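Local coordinates for protein superoxide dismutase (PDB 3TJT) that probably removes superoxide by converting it to hydrogen peroxide and oxygen at an iron(III) centre, as a member of the iron/manganese superoxide dismutase family, at residues Y53-L57 with C58-Q62; F87-D90 with I91-P94; K104-I107 with D108-F111; K116-Q119 with E120-S124. All blocks are in the same frame, centred on the assembly; numbering follows the deposited sequence.

Contact 1: Y53-L57 with C58-Q62; sequences YNYSL and CELLQ
S56 and E59 exchange hydrogen bonds in both directions. The backbone N of S56 donates to OE1 of E59 at 2.9 Å, with an N-H...O angle of 164°. OE1 takes this bond on its anti side, from 27° out of the carboxylate plane. In return, E59 N donates to OG of S56 at 3.0 Å. The serine hydroxyl sits between its own backbone N and carbonyl carbon (chi1 66°), which turns OG onto the amide of E59. This pair is a capping box, with S56 as the N-cap of helix 57-62. Each side chain satisfies a backbone N-H at the helix start, and the negative carboxylate probably suits the positive end of the helix dipole.

One water adds to the polar set. It donates to E59 OE1 at 2.7 Å and, weakly, to N54 O.

Behind the cap, regular helical bonds take over. L60 N donates to S56 O, and L61 N donates to L57 O at 2.9 Å.

The apolar contact lies beside the box. CD2 of L60 approaches CD2 of the Y55 ring obliquely at 3.7 Å, and the two side chains cross at about a right angle. CB of E59 also comes near this ring. L57 turns to another surface, where it packs on Y83 and K86 of helix 72-90 and on L42 of helix 24-46.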
loop_
_atom_site.group_PDB
_atom_site.type_symbol
_atom_site.label_atom_id
_atom_site.label_comp_id
_atom_site.label_asym_id
_atom_site.label_seq_id
_atom_site.Cartn_x
_atom_site.Cartn_y
_atom_site.Cartn_z
ATOM N N TYR A 53 5.988 1.577 -27.780
ATOM C CA TYR A 53 6.130 0.127 -27.646
ATOM C C TYR A 53 7.551 -0.290 -28.007
ATOM O O TYR A 53 7.987 -1.385 -27.664
ATOM C CB TYR A 53 5.140 -0.636 -28.529
ATOM C CG TYR A 53 3.688 -0.556 -28.102
ATOM C CD1 TYR A 53 3.277 -0.997 -26.844
ATOM C CD2 TYR A 53 2.721 -0.059 -28.970
ATOM C CE1 TYR A 53 1.946 -0.926 -26.469
ATOM C CE2 TYR A 53 1.394 0.013 -28.606
ATOM C CZ TYR A 53 1.006 -0.417 -27.356
ATOM O OH TYR A 53 -0.329 -0.338 -27.005
ATOM N N ASN A 54 8.273 0.586 -28.703
ATOM C CA ASN A 54 9.657 0.295 -29.059
ATOM C C ASN A 54 10.677 0.744 -28.012
ATOM O O ASN A 54 11.867 0.461 -28.139
ATOM C CB ASN A 54 9.991 0.861 -30.440
ATOM C CG ASN A 54 9.228 0.158 -31.550
ATOM O OD1 ASN A 54 8.973 -1.045 -31.478
ATOM N ND2 ASN A 54 8.859 0.904 -32.582
ATOM N N TYR A 55 10.217 1.438 -26.972
ATOM C CA TYR A 55 11.066 1.701 -25.819
ATOM C C TYR A 55 11.130 0.420 -24.988
ATOM O O TYR A 55 10.178 -0.359 -24.963
ATOM C CB TYR A 55 10.472 2.794 -24.928
ATOM C CG TYR A 55 10.601 4.238 -25.387
ATOM C CD1 TYR A 55 10.574 4.587 -26.735
ATOM C CD2 TYR A 55 10.708 5.258 -24.451
ATOM C CE1 TYR A 55 10.666 5.929 -27.128
ATOM C CE2 TYR A 55 10.795 6.586 -24.831
ATOM C CZ TYR A 55 10.778 6.916 -26.165
ATOM O OH TYR A 55 10.870 8.252 -26.512
ATOM N N SER A 56 12.241 0.214 -24.292
ATOM C CA SER A 56 12.299 -0.833 -23.278
ATOM C C SER A 56 11.609 -0.313 -22.012
ATOM O O SER A 56 11.395 0.893 -21.877
ATOM C CB SER A 56 13.745 -1.173 -22.958
ATOM O OG SER A 56 14.391 -0.074 -22.340
ATOM N N LEU A 57 11.265 -1.207 -21.089
ATOM C CA LEU A 57 10.692 -0.767 -19.818
ATOM C C LEU A 57 11.667 0.170 -19.107
ATOM O O LEU A 57 11.259 1.172 -18.509
ATOM C CB LEU A 57 10.341 -1.963 -18.913
ATOM C CG LEU A 57 9.173 -2.866 -19.324
ATOM C CD1 LEU A 57 9.067 -4.086 -18.392
ATOM C CD2 LEU A 57 7.859 -2.097 -19.329
ATOM N N CYS A 58 12.958 -0.152 -19.170
ATOM C CA CYS A 58 13.960 0.694 -18.542
ATOM C C CYS A 58 13.964 2.095 -19.138
ATOM O O CYS A 58 14.051 3.077 -18.403
ATOM C CB CYS A 58 15.357 0.076 -18.629
ATOM S SG CYS A 58 15.704 -1.065 -17.263
ATOM N N GLU A 59 13.865 2.183 -20.460
ATOM C CA GLU A 59 13.825 3.487 -21.116
ATOM C C GLU A 59 12.604 4.295 -20.683
ATOM O O GLU A 59 12.697 5.503 -20.444
ATOM C CB GLU A 59 13.865 3.333 -22.638
ATOM C CG GLU A 59 15.252 2.956 -23.135
ATOM C CD GLU A 59 15.287 2.593 -24.610
ATOM O OE1 GLU A 59 14.273 2.109 -25.150
ATOM O OE2 GLU A 59 16.356 2.783 -25.228
ATOM N N LEU A 60 11.460 3.632 -20.588
ATOM C CA LEU A 60 10.268 4.295 -20.067
ATOM C C LEU A 60 10.520 4.831 -18.656
ATOM O O LEU A 60 10.229 5.997 -18.357
ATOM C CB LEU A 60 9.064 3.349 -20.091
ATOM C CG LEU A 60 8.502 2.979 -21.470
ATOM C CD1 LEU A 60 7.439 1.894 -21.345
ATOM C CD2 LEU A 60 7.918 4.192 -22.192
ATOM N N LEU A 61 11.082 3.996 -17.792
ATOM C CA LEU A 61 11.324 4.401 -16.414
ATOM C C LEU A 61 12.385 5.494 -16.280
ATOM O O LEU A 61 12.384 6.247 -15.313
ATOM C CB LEU A 61 11.691 3.187 -15.557
ATOM C CG LEU A 61 10.548 2.176 -15.430
ATOM C CD1 LEU A 61 11.004 0.986 -14.604
ATOM C CD2 LEU A 61 9.327 2.840 -14.800
ATOM N N GLN A 62 13.296 5.569 -17.252
ATOM C CA GLN A 62 14.363 6.562 -17.222
ATOM C C GLN A 62 13.931 7.905 -17.799
ATOM O O GLN A 62 14.677 8.884 -17.714
ATOM C CB GLN A 62 15.583 6.062 -18.018
ATOM C CG GLN A 62 16.358 4.952 -17.331
ATOM C CD GLN A 62 17.344 4.253 -18.264
ATOM O OE1 GLN A 62 17.146 4.193 -19.488
ATOM N NE2 GLN A 62 18.399 3.705 -17.687
HETATM O O HOH W 1 14.913 -0.019 -26.709
#

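Contact 2: F87-D90 with I91-P94; sequences FFFD and IMTP
M92 folds back from the loop after helix 72-90 and lays its side chain against F88 and F89 of the last helical turn. Its CB lies near the carbonyl oxygens of F88 and F89. CG comes closer to F88 O, at 3.6 Å. SD then reaches the F88 ring obliquely, 4.2 Å from the ring centroid, in a Met-aromatic contact. A bend at the last torsion (chi3 -73°) carries CE over one face of that ring. CE is 3.8 Å from the centroid and 22° off the ring normal, displaced toward the rim and nearest to CE2 of F88. This is a CH-pi contact. The same methyl meets the edge of the F89 ring at CD1, 3.9 Å away, so CE touches one ring from above and the other near its plane.

I91 is the first residue to leave helical geometry. Its N, above the carbonyl plane of F88, donates to F88 O at 3.1 Å, and weakly to F87 O. Its side chain lies against F87, with CB nearest CE2 of that ring. A water donates to both D90 O and M92 O and bridges the turn.

F88 lies next to the iron ligands H30 and D167, and its ring packs edge-to-face on W133. F89 makes a similar edge-to-face contact with H30. The contact is thus made of an uncharged thioether and methyl against two aromatic rings, an apolar layer next to residues of the metal site.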
loop_
_atom_site.group_PDB
_atom_site.type_symbol
_atom_site.label_atom_id
_atom_site.label_comp_id
_atom_site.label_asym_id
_atom_site.label_seq_id
_atom_site.Cartn_x
_atom_site.Cartn_y
_atom_site.Cartn_z
ATOM N N PHE A 87 11.410 -8.355 -12.576
ATOM C CA PHE A 87 12.649 -8.390 -11.803
ATOM C C PHE A 87 12.514 -9.273 -10.562
ATOM O O PHE A 87 13.383 -10.097 -10.267
ATOM C CB PHE A 87 13.051 -6.958 -11.387
ATOM C CG PHE A 87 14.313 -6.895 -10.587
ATOM C CD1 PHE A 87 15.532 -6.658 -11.209
ATOM C CD2 PHE A 87 14.294 -7.085 -9.219
ATOM C CE1 PHE A 87 16.695 -6.603 -10.476
ATOM C CE2 PHE A 87 15.467 -7.043 -8.479
ATOM C CZ PHE A 87 16.666 -6.803 -9.107
ATOM N N PHE A 88 11.416 -9.089 -9.836
ATOM C CA PHE A 88 11.181 -9.815 -8.590
ATOM C C PHE A 88 11.094 -11.336 -8.800
ATOM O O PHE A 88 11.717 -12.108 -8.065
ATOM C CB PHE A 88 9.900 -9.284 -7.934
ATOM C CG PHE A 88 9.602 -9.881 -6.590
ATOM C CD1 PHE A 88 10.517 -9.794 -5.553
ATOM C CD2 PHE A 88 8.380 -10.506 -6.356
ATOM C CE1 PHE A 88 10.238 -10.334 -4.295
ATOM C CE2 PHE A 88 8.092 -11.054 -5.103
ATOM C CZ PHE A 88 9.014 -10.959 -4.073
ATOM N N PHE A 89 10.312 -11.770 -9.780
ATOM C CA PHE A 89 10.200 -13.211 -10.000
ATOM C C PHE A 89 11.541 -13.780 -10.478
ATOM O O PHE A 89 11.889 -14.903 -10.129
ATOM C CB PHE A 89 9.042 -13.543 -10.936
ATOM C CG PHE A 89 7.696 -13.109 -10.395
ATOM C CD1 PHE A 89 7.331 -13.431 -9.088
ATOM C CD2 PHE A 89 6.815 -12.380 -11.172
ATOM C CE1 PHE A 89 6.100 -13.026 -8.572
ATOM C CE2 PHE A 89 5.574 -11.979 -10.664
ATOM C CZ PHE A 89 5.224 -12.299 -9.364
ATOM N N ASP A 90 12.308 -12.982 -11.224
ATOM C CA ASP A 90 13.645 -13.418 -11.663
ATOM C C ASP A 90 14.665 -13.522 -10.527
ATOM O O ASP A 90 15.639 -14.282 -10.618
ATOM C CB ASP A 90 14.191 -12.486 -12.760
ATOM C CG ASP A 90 13.655 -12.818 -14.137
ATOM O OD1 ASP A 90 13.014 -13.878 -14.304
ATOM O OD2 ASP A 90 13.874 -12.007 -15.061
ATOM N N ILE A 91 14.453 -12.770 -9.450
ATOM C CA ILE A 91 15.446 -12.695 -8.385
ATOM C C ILE A 91 15.184 -13.736 -7.284
ATOM O O ILE A 91 15.859 -13.763 -6.256
ATOM C CB ILE A 91 15.556 -11.261 -7.794
ATOM C CG1 ILE A 91 16.954 -11.013 -7.219
ATOM C CG2 ILE A 91 14.484 -11.007 -6.729
ATOM C CD1 ILE A 91 18.068 -11.232 -8.242
ATOM N N MET A 92 14.197 -14.594 -7.520
ATOM C CA MET A 92 13.934 -15.705 -6.614
ATOM C C MET A 92 14.166 -17.030 -7.333
ATOM O O MET A 92 14.092 -17.099 -8.560
ATOM C CB MET A 92 12.500 -15.638 -6.077
ATOM C CG MET A 92 12.219 -14.347 -5.272
ATOM S SD MET A 92 10.597 -14.383 -4.484
ATOM C CE MET A 92 9.516 -14.168 -5.882
ATOM N N THR A 93 14.436 -18.081 -6.562
ATOM C CA THR A 93 14.662 -19.400 -7.154
ATOM C C THR A 93 14.490 -20.503 -6.110
ATOM O O THR A 93 14.782 -20.300 -4.932
ATOM C CB THR A 93 16.098 -19.505 -7.744
ATOM O OG1 THR A 93 16.296 -20.810 -8.321
ATOM C CG2 THR A 93 17.134 -19.272 -6.662
ATOM N N PRO A 94 14.026 -21.684 -6.546
ATOM C CA PRO A 94 13.997 -22.851 -5.655
ATOM C C PRO A 94 15.381 -23.485 -5.476
ATOM O O PRO A 94 15.561 -24.304 -4.576
ATOM C CB PRO A 94 13.066 -23.819 -6.387
ATOM C CG PRO A 94 13.227 -23.471 -7.821
ATOM C CD PRO A 94 13.407 -21.970 -7.853
HETATM O O HOH W 2 15.469 -17.081 -10.863
#

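Contact 3: K104-I107 with D108-F111; sequences KEAI and DRDF
The last two turns of helix 101-111 bring K104 and D108 together on one side and A106 and R109 on another. K104 and D108 are linked through two waters. One water donates to K104 O and to D108 OD1, both at 2.9 Å. The other accepts from K104 NZ and donates to D108 OD2. NZ and OD2 themselves are 5.3 Å apart, so the opposite charges meet through solvent.

R109 lies back over the helix. Its chain bends at chi3 (66°), which brings one face of the guanidinium over A106; NH2 is 3.9 Å from A106 CB. The group also grips the next residue, D110, side-on with two nitrogens. NE donates to OD1 at 2.9 Å, almost straight at 177° and in the guanidinium plane, but from above the carboxylate plane. NH2 donates to OD2 on its syn side. D110 itself links the helix to the start of strand 144-150: its carboxylate also forms a salt bridge with K143 and accepts from L144 N.

The N of each residue from D108 to F111 donates to the carbonyl oxygen four places earlier, as in an alpha helix; F111 N to I107 O is 2.9 Å. That oxygen also meets the F111 ring edge in plane, 3.5 Å from CD2. CG2 of I107 makes a looser apolar contact with CD2 of F111, at 4.3 Å and clear of the ring plane. Both residues also rest on F117 of helix 114-127 and on L144.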
loop_
_atom_site.group_PDB
_atom_site.type_symbol
_atom_site.label_atom_id
_atom_site.label_comp_id
_atom_site.label_asym_id
_atom_site.label_seq_id
_atom_site.Cartn_x
_atom_site.Cartn_y
_atom_site.Cartn_z
ATOM N N LYS A 104 29.800 -10.724 -3.810
ATOM C CA LYS A 104 30.169 -11.122 -2.460
ATOM C C LYS A 104 31.181 -10.141 -1.871
ATOM O O LYS A 104 31.059 -9.702 -0.726
ATOM C CB LYS A 104 30.759 -12.540 -2.465
ATOM C CG LYS A 104 31.246 -13.029 -1.104
ATOM C CD LYS A 104 31.867 -14.424 -1.230
ATOM C CE LYS A 104 32.464 -14.908 0.079
ATOM N NZ LYS A 104 31.421 -15.234 1.092
ATOM N N GLU A 105 32.190 -9.795 -2.664
ATOM C CA GLU A 105 33.224 -8.883 -2.193
ATOM C C GLU A 105 32.687 -7.476 -1.951
ATOM O O GLU A 105 33.044 -6.827 -0.963
ATOM C CB GLU A 105 34.385 -8.850 -3.184
ATOM C CG GLU A 105 35.093 -10.192 -3.293
ATOM C CD GLU A 105 36.114 -10.233 -4.415
ATOM O OE1 GLU A 105 36.540 -9.151 -4.876
ATOM O OE2 GLU A 105 36.487 -11.352 -4.834
ATOM N N ALA A 106 31.827 -7.016 -2.854
ATOM C CA ALA A 106 31.262 -5.676 -2.757
ATOM C C ALA A 106 30.386 -5.542 -1.518
ATOM O O ALA A 106 30.380 -4.505 -0.857
ATOM C CB ALA A 106 30.477 -5.339 -4.014
ATOM N N ILE A 107 29.643 -6.596 -1.198
ATOM C CA ILE A 107 28.817 -6.574 -0.002
ATOM C C ILE A 107 29.668 -6.411 1.259
ATOM O O ILE A 107 29.356 -5.596 2.134
ATOM C CB ILE A 107 27.911 -7.830 0.082
ATOM C CG1 ILE A 107 26.809 -7.737 -0.985
ATOM C CG2 ILE A 107 27.339 -7.976 1.482
ATOM C CD1 ILE A 107 25.952 -9.001 -1.132
ATOM N N ASP A 108 30.756 -7.171 1.350
ATOM C CA ASP A 108 31.660 -7.034 2.482
ATOM C C ASP A 108 32.275 -5.637 2.510
ATOM O O ASP A 108 32.383 -5.026 3.568
ATOM C CB ASP A 108 32.763 -8.095 2.434
ATOM C CG ASP A 108 32.273 -9.464 2.858
ATOM O OD1 ASP A 108 31.120 -9.569 3.333
ATOM O OD2 ASP A 108 33.048 -10.437 2.725
ATOM N N ARG A 109 32.666 -5.139 1.342
ATOM C CA ARG A 109 33.278 -3.815 1.238
ATOM C C ARG A 109 32.328 -2.716 1.715
ATOM O O ARG A 109 32.706 -1.843 2.498
ATOM C CB ARG A 109 33.695 -3.543 -0.206
ATOM C CG ARG A 109 34.453 -2.231 -0.417
ATOM C CD ARG A 109 34.593 -1.935 -1.900
ATOM N NE ARG A 109 33.289 -1.679 -2.510
ATOM C CZ ARG A 109 32.989 -1.943 -3.776
ATOM N NH1 ARG A 109 33.904 -2.476 -4.576
ATOM N NH2 ARG A 109 31.772 -1.678 -4.243
ATOM N N ASP A 110 31.085 -2.768 1.252
ATOM C CA ASP A 110 30.165 -1.653 1.460
ATOM C C ASP A 110 29.303 -1.750 2.715
ATOM O O ASP A 110 28.791 -0.737 3.191
ATOM C CB ASP A 110 29.307 -1.450 0.212
ATOM C CG ASP A 110 30.138 -1.086 -0.997
ATOM O OD1 ASP A 110 31.280 -0.607 -0.796
ATOM O OD2 ASP A 110 29.674 -1.277 -2.139
ATOM N N PHE A 111 29.143 -2.956 3.256
ATOM C CA PHE A 111 28.337 -3.136 4.461
ATOM C C PHE A 111 29.128 -3.714 5.633
ATOM O O PHE A 111 28.621 -3.784 6.754
ATOM C CB PHE A 111 27.109 -4.012 4.171
ATOM C CG PHE A 111 26.195 -3.441 3.125
ATOM C CD1 PHE A 111 25.223 -2.513 3.467
ATOM C CD2 PHE A 111 26.318 -3.819 1.799
ATOM C CE1 PHE A 111 24.387 -1.976 2.506
ATOM C CE2 PHE A 111 25.482 -3.287 0.826
ATOM C CZ PHE A 111 24.516 -2.365 1.182
HETATM O O HOH W 3 29.414 -10.856 1.365
HETATM O O HOH W 4 32.794 -13.001 2.867
#

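Contact 4: K116-Q119 with E120-S124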
loop_
_atom_site.group_PDB
_atom_site.type_symbol
_atom_site.label_atom_id
_atom_site.label_comp_id
_atom_site.label_asym_id
_atom_site.label_seq_id
_atom_site.Cartn_x
_atom_site.Cartn_y
_atom_site.Cartn_z
ATOM N N LYS A 116 25.650 -7.917 8.332
ATOM C CA LYS A 116 25.302 -6.507 8.507
ATOM C C LYS A 116 24.438 -6.014 7.353
ATOM O O LYS A 116 23.482 -5.259 7.560
ATOM C CB LYS A 116 26.557 -5.645 8.642
ATOM C CG LYS A 116 27.214 -5.738 10.010
ATOM C CD LYS A 116 28.539 -4.993 10.032
ATOM C CE LYS A 116 29.171 -5.053 11.409
ATOM N NZ LYS A 116 30.517 -4.409 11.414
ATOM N N PHE A 117 24.780 -6.432 6.137
ATOM C CA PHE A 117 23.947 -6.135 4.979
ATOM C C PHE A 117 22.521 -6.659 5.192
ATOM O O PHE A 117 21.533 -5.950 4.952
ATOM C CB PHE A 117 24.502 -6.772 3.703
ATOM C CG PHE A 117 23.439 -7.043 2.682
ATOM C CD1 PHE A 117 22.856 -5.998 1.984
ATOM C CD2 PHE A 117 22.968 -8.332 2.469
ATOM C CE1 PHE A 117 21.845 -6.231 1.066
ATOM C CE2 PHE A 117 21.952 -8.574 1.555
ATOM C CZ PHE A 117 21.393 -7.522 0.850
ATOM N N LYS A 118 22.418 -7.913 5.622
ATOM C CA LYS A 118 21.116 -8.550 5.803
ATOM C C LYS A 118 20.272 -7.830 6.856
ATOM O O LYS A 118 19.079 -7.614 6.658
ATOM C CB LYS A 118 21.288 -10.028 6.174
ATOM C CG LYS A 118 19.985 -10.809 6.209
ATOM C CD LYS A 118 20.243 -12.298 6.434
ATOM C CE LYS A 118 18.936 -13.079 6.527
ATOM N NZ LYS A 118 19.184 -14.522 6.804
ATOM N N GLN A 119 20.883 -7.464 7.980
ATOM C CA GLN A 119 20.143 -6.767 9.033
ATOM C C GLN A 119 19.602 -5.429 8.543
ATOM O O GLN A 119 18.470 -5.060 8.865
ATOM C CB GLN A 119 21.013 -6.556 10.273
ATOM C CG GLN A 119 21.329 -7.856 11.005
ATOM C CD GLN A 119 22.168 -7.641 12.252
ATOM O OE1 GLN A 119 22.312 -6.514 12.733
ATOM N NE2 GLN A 119 22.722 -8.729 12.788
ATOM N N GLU A 120 20.407 -4.710 7.760
ATOM C CA GLU A 120 19.984 -3.414 7.230
ATOM C C GLU A 120 18.871 -3.569 6.204
ATOM O O GLU A 120 17.906 -2.804 6.202
ATOM C CB GLU A 120 21.159 -2.633 6.622
ATOM C CG GLU A 120 20.764 -1.238 6.120
ATOM C CD GLU A 120 21.934 -0.448 5.533
ATOM O OE1 GLU A 120 23.105 -0.830 5.763
ATOM O OE2 GLU A 120 21.678 0.557 4.834
ATOM N N PHE A 121 18.996 -4.559 5.331
ATOM C CA PHE A 121 17.963 -4.795 4.331
ATOM C C PHE A 121 16.642 -5.151 5.017
ATOM O O PHE A 121 15.574 -4.626 4.662
ATOM C CB PHE A 121 18.383 -5.910 3.370
ATOM C CG PHE A 121 17.454 -6.082 2.207
ATOM C CD1 PHE A 121 17.708 -5.449 1.002
ATOM C CD2 PHE A 121 16.315 -6.868 2.324
ATOM C CE1 PHE A 121 16.850 -5.598 -0.071
ATOM C CE2 PHE A 121 15.448 -7.029 1.260
ATOM C CZ PHE A 121 15.709 -6.390 0.059
ATOM N N GLN A 122 16.713 -6.045 5.998
ATOM C CA GLN A 122 15.502 -6.484 6.685
ATOM C C GLN A 122 14.794 -5.327 7.382
ATOM O O GLN A 122 13.574 -5.222 7.321
ATOM C CB GLN A 122 15.796 -7.616 7.666
ATOM C CG GLN A 122 16.227 -8.894 6.973
ATOM C CD GLN A 122 15.935 -10.132 7.807
ATOM O OE1 GLN A 122 16.651 -11.127 7.735
ATOM N NE2 GLN A 122 14.868 -10.075 8.595
ATOM N N LYS A 123 15.559 -4.456 8.028
ATOM C CA LYS A 123 14.972 -3.294 8.694
ATOM C C LYS A 123 14.351 -2.313 7.702
ATOM O O LYS A 123 13.268 -1.768 7.947
ATOM C CB LYS A 123 16.009 -2.573 9.554
ATOM C CG LYS A 123 15.397 -1.475 10.414
ATOM C CD LYS A 123 16.428 -0.856 11.336
ATOM C CE LYS A 123 15.755 -0.120 12.492
ATOM N NZ LYS A 123 14.813 0.940 12.031
ATOM N N SER A 124 15.036 -2.074 6.589
ATOM C CA SER A 124 14.493 -1.178 5.571
ATOM C C SER A 124 13.190 -1.724 5.007
ATOM O O SER A 124 12.229 -0.975 4.816
ATOM C CB SER A 124 15.502 -0.924 4.444
ATOM O OG SER A 124 16.613 -0.178 4.926
HETATM O O HOH W 5 24.378 -1.992 7.633
#
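Four successive i to i+4 backbone hydrogen bonds, from E120 N to K116 O through K123 N to Q119 O, join 116-119 to 120-124 as continuous turns of alpha helix. Helix 114-127 lies on the three-stranded antiparallel sheet of the C-terminal domain, and its buried side is aromatic. F117 and F121 point the same way, side by side. Their ring planes are 48° apart and the centroids 6.0 Å. CE1 of F117 comes obliquely to CB of F121 at 4.2 Å. Both rings pack on I146 and I164 of the sheet, while F121 also touches L166.

On another side of the helix, K118 and Q122 run alongside each other. K118 leaves with CG anti to its N (chi1 -173°) and stays extended, which keeps its chain alongside Q122. CG of Q122 lies close to K118 O, at 3.1 Å. Q122 also packs on I185 and D186 of helix 181-188.

The polar ends nearby have partners of their own. K123 forms a salt bridge with D127, and Q119 donates to E115. At the first turn a water donates to OE1 of E120 at 2.5 Å, and weakly to K116 O at 3.4 Å.

Overall arrangement
Contacts 1 and 2 belong to the alpha-hairpin domain, and contacts 3 and 4 to the C-terminal domain. Contact 2 lies closest to the iron: the F88 side chain is about 6 Å from the metal at nearest approach. The side chains of L57 in contact 1 and F121 in contact 4 are each about 14 Å from it. Contact 3 lies away from the site. Contacts 3 and 4 touch directly, with centres about 13 Å apart. There F117 CB packs against I107 CG2 and F111 CG, both at 3.8 Å, and the F111 and F117 rings meet edge-to-face. Contacts 1 and 4 lie on opposite sides of the chain's centre, about 31 Å apart between centres.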